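Local structure of CofB (Escherichia coli, 5AX6) at residues R6-E17 with E112-I123. The protein is the minor pilin subunit of the type IVb pilus CFA/III of human enterotoxigenic Escherichia coli, forms a homotrimer and is probably involved in pilus assembly. Sequence-based numbering, arbitrary orientation.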
loop_
_atom_site.group_PDB
_atom_site.type_symbol
_atom_site.label_atom_id
_atom_site.label_comp_id
_atom_site.label_asym_id
_atom_site.label_seq_id
_atom_site.Cartn_x
_atom_site.Cartn_y
_atom_site.Cartn_z
ATOM N N ARG A 6 -4.324 25.287 -34.658
ATOM C CA ARG A 6 -5.035 24.432 -35.600
ATOM C C ARG A 6 -4.247 23.151 -35.882
ATOM O O ARG A 6 -4.791 22.043 -35.827
ATOM C CB ARG A 6 -5.301 25.179 -36.908
ATOM C CG ARG A 6 -5.671 24.270 -38.077
ATOM C CD ARG A 6 -5.633 25.014 -39.411
ATOM N NE ARG A 6 -4.298 25.517 -39.741
ATOM C CZ ARG A 6 -3.412 24.869 -40.494
ATOM N NH1 ARG A 6 -3.712 23.678 -41.001
ATOM N NH2 ARG A 6 -2.224 25.410 -40.740
ATOM N N ARG A 7 -2.963 23.310 -36.190
ATOM C CA ARG A 7 -2.109 22.169 -36.482
ATOM C C ARG A 7 -1.975 21.250 -35.273
ATOM O O ARG A 7 -1.857 20.035 -35.428
ATOM C CB ARG A 7 -0.727 22.630 -36.952
ATOM C CG ARG A 7 -0.696 23.129 -38.390
ATOM C CD ARG A 7 0.734 23.218 -38.918
ATOM N NE ARG A 7 1.570 24.069 -38.078
ATOM C CZ ARG A 7 1.759 25.368 -38.284
ATOM N NH1 ARG A 7 1.178 25.971 -39.315
ATOM N NH2 ARG A 7 2.533 26.060 -37.461
ATOM N N GLN A 8 -1.999 21.819 -34.073
ATOM C CA GLN A 8 -1.882 20.990 -32.884
ATOM C C GLN A 8 -3.112 20.108 -32.713
ATOM O O GLN A 8 -3.013 18.969 -32.254
ATOM C CB GLN A 8 -1.675 21.831 -31.629
ATOM C CG GLN A 8 -1.234 20.996 -30.437
ATOM C CD GLN A 8 0.098 20.288 -30.692
ATOM O OE1 GLN A 8 1.123 20.934 -30.922
ATOM N NE2 GLN A 8 0.082 18.958 -30.663
ATOM N N ILE A 9 -4.275 20.630 -33.081
ATOM C CA ILE A 9 -5.500 19.867 -32.910
ATOM C C ILE A 9 -5.541 18.704 -33.898
ATOM O O ILE A 9 -5.919 17.594 -33.533
ATOM C CB ILE A 9 -6.747 20.759 -33.077
ATOM C CG1 ILE A 9 -6.893 21.668 -31.855
ATOM C CG2 ILE A 9 -7.998 19.906 -33.250
ATOM C CD1 ILE A 9 -7.954 22.740 -32.008
ATOM N N VAL A 10 -5.153 18.966 -35.143
ATOM C CA VAL A 10 -5.009 17.909 -36.141
ATOM C C VAL A 10 -4.003 16.859 -35.665
ATOM O O VAL A 10 -4.273 15.652 -35.713
ATOM C CB VAL A 10 -4.549 18.477 -37.494
ATOM C CG1 VAL A 10 -4.190 17.352 -38.459
ATOM C CG2 VAL A 10 -5.630 19.382 -38.084
ATOM N N SER A 11 -2.848 17.324 -35.195
ATOM C CA SER A 11 -1.792 16.423 -34.737
ATOM C C SER A 11 -2.234 15.570 -33.551
ATOM O O SER A 11 -1.903 14.389 -33.479
ATOM C CB SER A 11 -0.530 17.217 -34.378
ATOM O OG SER A 11 0.008 17.824 -35.540
ATOM N N ASN A 12 -2.972 16.158 -32.613
ATOM C CA ASN A 12 -3.484 15.378 -31.495
ATOM C C ASN A 12 -4.409 14.255 -31.958
ATOM O O ASN A 12 -4.376 13.149 -31.410
ATOM C CB ASN A 12 -4.228 16.261 -30.487
ATOM C CG ASN A 12 -3.300 17.143 -29.679
ATOM O OD1 ASN A 12 -2.093 16.901 -29.606
ATOM N ND2 ASN A 12 -3.864 18.172 -29.056
ATOM N N ALA A 13 -5.241 14.541 -32.949
ATOM C CA ALA A 13 -6.171 13.538 -33.457
ATOM C C ALA A 13 -5.421 12.448 -34.239
ATOM O O ALA A 13 -5.720 11.256 -34.115
ATOM C CB ALA A 13 -7.225 14.188 -34.330
ATOM N N LEU A 14 -4.458 12.867 -35.051
ATOM C CA LEU A 14 -3.617 11.923 -35.781
ATOM C C LEU A 14 -2.883 10.973 -34.827
ATOM O O LEU A 14 -2.876 9.754 -35.029
ATOM C CB LEU A 14 -2.617 12.675 -36.660
ATOM C CG LEU A 14 -3.215 13.291 -37.927
ATOM C CD1 LEU A 14 -2.233 14.272 -38.574
ATOM C CD2 LEU A 14 -3.633 12.199 -38.929
ATOM N N ILE A 15 -2.266 11.530 -33.791
ATOM C CA ILE A 15 -1.555 10.715 -32.813
ATOM C C ILE A 15 -2.495 9.772 -32.058
ATOM O O ILE A 15 -2.124 8.646 -31.723
ATOM C CB ILE A 15 -0.806 11.590 -31.798
ATOM C CG1 ILE A 15 0.428 12.213 -32.447
ATOM C CG2 ILE A 15 -0.433 10.787 -30.557
ATOM C CD1 ILE A 15 1.062 11.355 -33.510
ATOM N N SER A 16 -3.715 10.216 -31.785
ATOM C CA SER A 16 -4.664 9.344 -31.102
ATOM C C SER A 16 -4.998 8.127 -31.952
ATOM O O SER A 16 -5.080 7.009 -31.429
ATOM C CB SER A 16 -5.951 10.082 -30.750
ATOM O OG SER A 16 -6.788 9.230 -29.987
ATOM N N GLU A 17 -5.197 8.345 -33.247
ATOM C CA GLU A 17 -5.465 7.264 -34.188
ATOM C C GLU A 17 -4.275 6.311 -34.217
ATOM O O GLU A 17 -4.421 5.097 -34.088
ATOM C CB GLU A 17 -5.730 7.814 -35.597
ATOM C CG GLU A 17 -6.985 8.673 -35.746
ATOM C CD GLU A 17 -8.261 7.853 -35.887
ATOM O OE1 GLU A 17 -8.623 7.489 -37.034
ATOM O OE2 GLU A 17 -8.911 7.580 -34.852
ATOM N N GLU A 112 -14.421 8.278 -37.074
ATOM C CA GLU A 112 -13.158 8.983 -37.241
ATOM C C GLU A 112 -13.308 10.398 -36.719
ATOM O O GLU A 112 -14.325 11.039 -36.979
ATOM C CB GLU A 112 -12.725 9.007 -38.706
ATOM C CG GLU A 112 -11.368 9.695 -38.928
ATOM C CD GLU A 112 -11.006 9.823 -40.398
ATOM O OE1 GLU A 112 -10.159 9.031 -40.878
ATOM O OE2 GLU A 112 -11.575 10.716 -41.070
ATOM N N PRO A 113 -12.309 10.879 -35.962
ATOM C CA PRO A 113 -12.269 12.259 -35.466
ATOM C C PRO A 113 -12.641 13.268 -36.552
ATOM O O PRO A 113 -12.055 13.274 -37.635
ATOM C CB PRO A 113 -10.817 12.423 -35.023
ATOM C CG PRO A 113 -10.456 11.046 -34.516
ATOM C CD PRO A 113 -11.190 10.073 -35.435
ATOM N N ALA A 114 -13.634 14.098 -36.245
ATOM C CA ALA A 114 -14.219 15.033 -37.203
ATOM C C ALA A 114 -13.184 15.905 -37.904
ATOM O O ALA A 114 -13.273 16.136 -39.109
ATOM C CB ALA A 114 -15.250 15.915 -36.495
ATOM N N ILE A 115 -12.202 16.376 -37.146
ATOM C CA ILE A 115 -11.197 17.289 -37.679
ATOM C C ILE A 115 -10.436 16.653 -38.847
ATOM O O ILE A 115 -9.974 17.345 -39.754
ATOM C CB ILE A 115 -10.209 17.734 -36.564
ATOM C CG1 ILE A 115 -9.395 18.959 -36.996
ATOM C CG2 ILE A 115 -9.312 16.588 -36.122
ATOM C CD1 ILE A 115 -10.138 20.263 -36.857
ATOM N N LEU A 116 -10.347 15.326 -38.852
ATOM C CA LEU A 116 -9.567 14.627 -39.871
ATOM C C LEU A 116 -10.344 14.367 -41.166
ATOM O O LEU A 116 -9.805 13.793 -42.117
ATOM C CB LEU A 116 -9.040 13.305 -39.302
ATOM C CG LEU A 116 -8.153 13.428 -38.057
ATOM C CD1 LEU A 116 -7.706 12.053 -37.561
ATOM C CD2 LEU A 116 -6.937 14.298 -38.353
ATOM N N SER A 117 -11.602 14.795 -41.218
ATOM C CA SER A 117 -12.410 14.556 -42.413
ATOM C C SER A 117 -11.912 15.396 -43.587
ATOM O O SER A 117 -11.946 14.949 -44.733
ATOM C CB SER A 117 -13.893 14.847 -42.148
ATOM O OG SER A 117 -14.097 16.214 -41.848
ATOM N N ASN A 118 -11.441 16.609 -43.314
ATOM C CA ASN A 118 -10.870 17.424 -44.392
ATOM C C ASN A 118 -9.668 18.262 -43.971
ATOM O O ASN A 118 -9.473 19.368 -44.471
ATOM C CB ASN A 118 -11.944 18.337 -44.996
ATOM C CG ASN A 118 -12.771 19.047 -43.941
ATOM O OD1 ASN A 118 -12.355 19.174 -42.786
ATOM N ND2 ASN A 118 -13.953 19.512 -44.334
ATOM N N SER A 119 -8.856 17.731 -43.061
ATOM C CA SER A 119 -7.646 18.421 -42.634
ATOM C C SER A 119 -6.576 18.334 -43.713
ATOM O O SER A 119 -6.632 17.471 -44.593
ATOM C CB SER A 119 -7.123 17.838 -41.320
ATOM O OG SER A 119 -7.018 16.431 -41.411
ATOM N N ASP A 120 -5.601 19.230 -43.638
ATOM C CA ASP A 120 -4.520 19.271 -44.616
ATOM C C ASP A 120 -3.646 18.018 -44.550
ATOM O O ASP A 120 -2.963 17.667 -45.515
ATOM C CB ASP A 120 -3.663 20.522 -44.401
ATOM C CG ASP A 120 -4.356 21.793 -44.866
ATOM O OD1 ASP A 120 -5.338 21.693 -45.635
ATOM O OD2 ASP A 120 -3.912 22.894 -44.476
ATOM N N LEU A 121 -3.677 17.349 -43.405
ATOM C CA LEU A 121 -2.863 16.165 -43.176
ATOM C C LEU A 121 -3.760 15.028 -42.705
ATOM O O LEU A 121 -4.511 15.189 -41.741
ATOM C CB LEU A 121 -1.768 16.465 -42.149
ATOM C CG LEU A 121 -0.537 15.561 -42.064
ATOM C CD1 LEU A 121 0.226 15.518 -43.381
ATOM C CD2 LEU A 121 0.372 16.022 -40.935
ATOM N N LYS A 122 -3.684 13.890 -43.393
ATOM C CA LYS A 122 -4.537 12.730 -43.117
ATOM C C LYS A 122 -3.748 11.437 -43.235
ATOM O O LYS A 122 -2.805 11.360 -44.013
ATOM C CB LYS A 122 -5.707 12.662 -44.100
ATOM C CG LYS A 122 -6.631 13.860 -44.091
ATOM C CD LYS A 122 -7.685 13.715 -45.170
ATOM C CE LYS A 122 -8.726 14.827 -45.058
ATOM N NZ LYS A 122 -9.493 14.987 -46.332
ATOM N N ILE A 123 -4.166 10.404 -42.516
ATOM C CA ILE A 123 -3.574 9.082 -42.738
ATOM C C ILE A 123 -4.125 8.465 -44.014
ATOM O O ILE A 123 -5.331 8.268 -44.147
ATOM C CB ILE A 123 -3.833 8.132 -41.560
ATOM C CG1 ILE A 123 -3.243 8.720 -40.279
ATOM C CG2 ILE A 123 -3.230 6.745 -41.856
ATOM C CD1 ILE A 123 -3.722 8.045 -39.000
HETATM O O HOH W 1 -6.016 21.434 -41.540
HETATM O O HOH W 2 -7.910 8.525 -39.548
#
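L14 reaches between L116, L121 and I123. Its CG lies 3.9 Å from CD2 of L116; beyond that the branches part, CD1 meeting CD2 of L121 at about a right angle between the side chains, and CD2 running past I123 in the opposite direction, 3.8 Å from its CG1. One turn earlier V10 straddles the 3-10 segment and the strand. With its CG1 trans to the backbone N (chi1 171°), that methyl faces L116 and the carbonyl O of L121, while CG2 sits 3.9 Å from CB of S119 and touches CG1 of I115. A13 points its CB straight at the turn, 3.7 Å from CG2 of I115, with L116 and P113 against it. This is the pilin-domain arrangement of an N-terminal helix, 4-25, laid on an antiparallel sheet; here strand 121-123 runs nearly parallel to the helix, 5° between axes 9.4 Å apart, and L121 and I123 also pack on strand 139-148. At one end E17 bends at chi2 (-81°), bringing its carboxylate up to the CD-CG edge of the P113 ring, OE2 3.4 Å from CD of P113. Its OE1 is salt-bridged to R84, and a water donates to both that oxygen and OE1 of E112; the arginine probably offsets the proximity of the two carboxylates. With an alanine in place of E17, R84 would probably lose this mate and a gap open beside P113 and L116. At the other end poorly ordered R6 makes a long salt bridge, NH1 to OD2 of D120 at 3.6 Å, and a water links NH1 to the backbone N of D120.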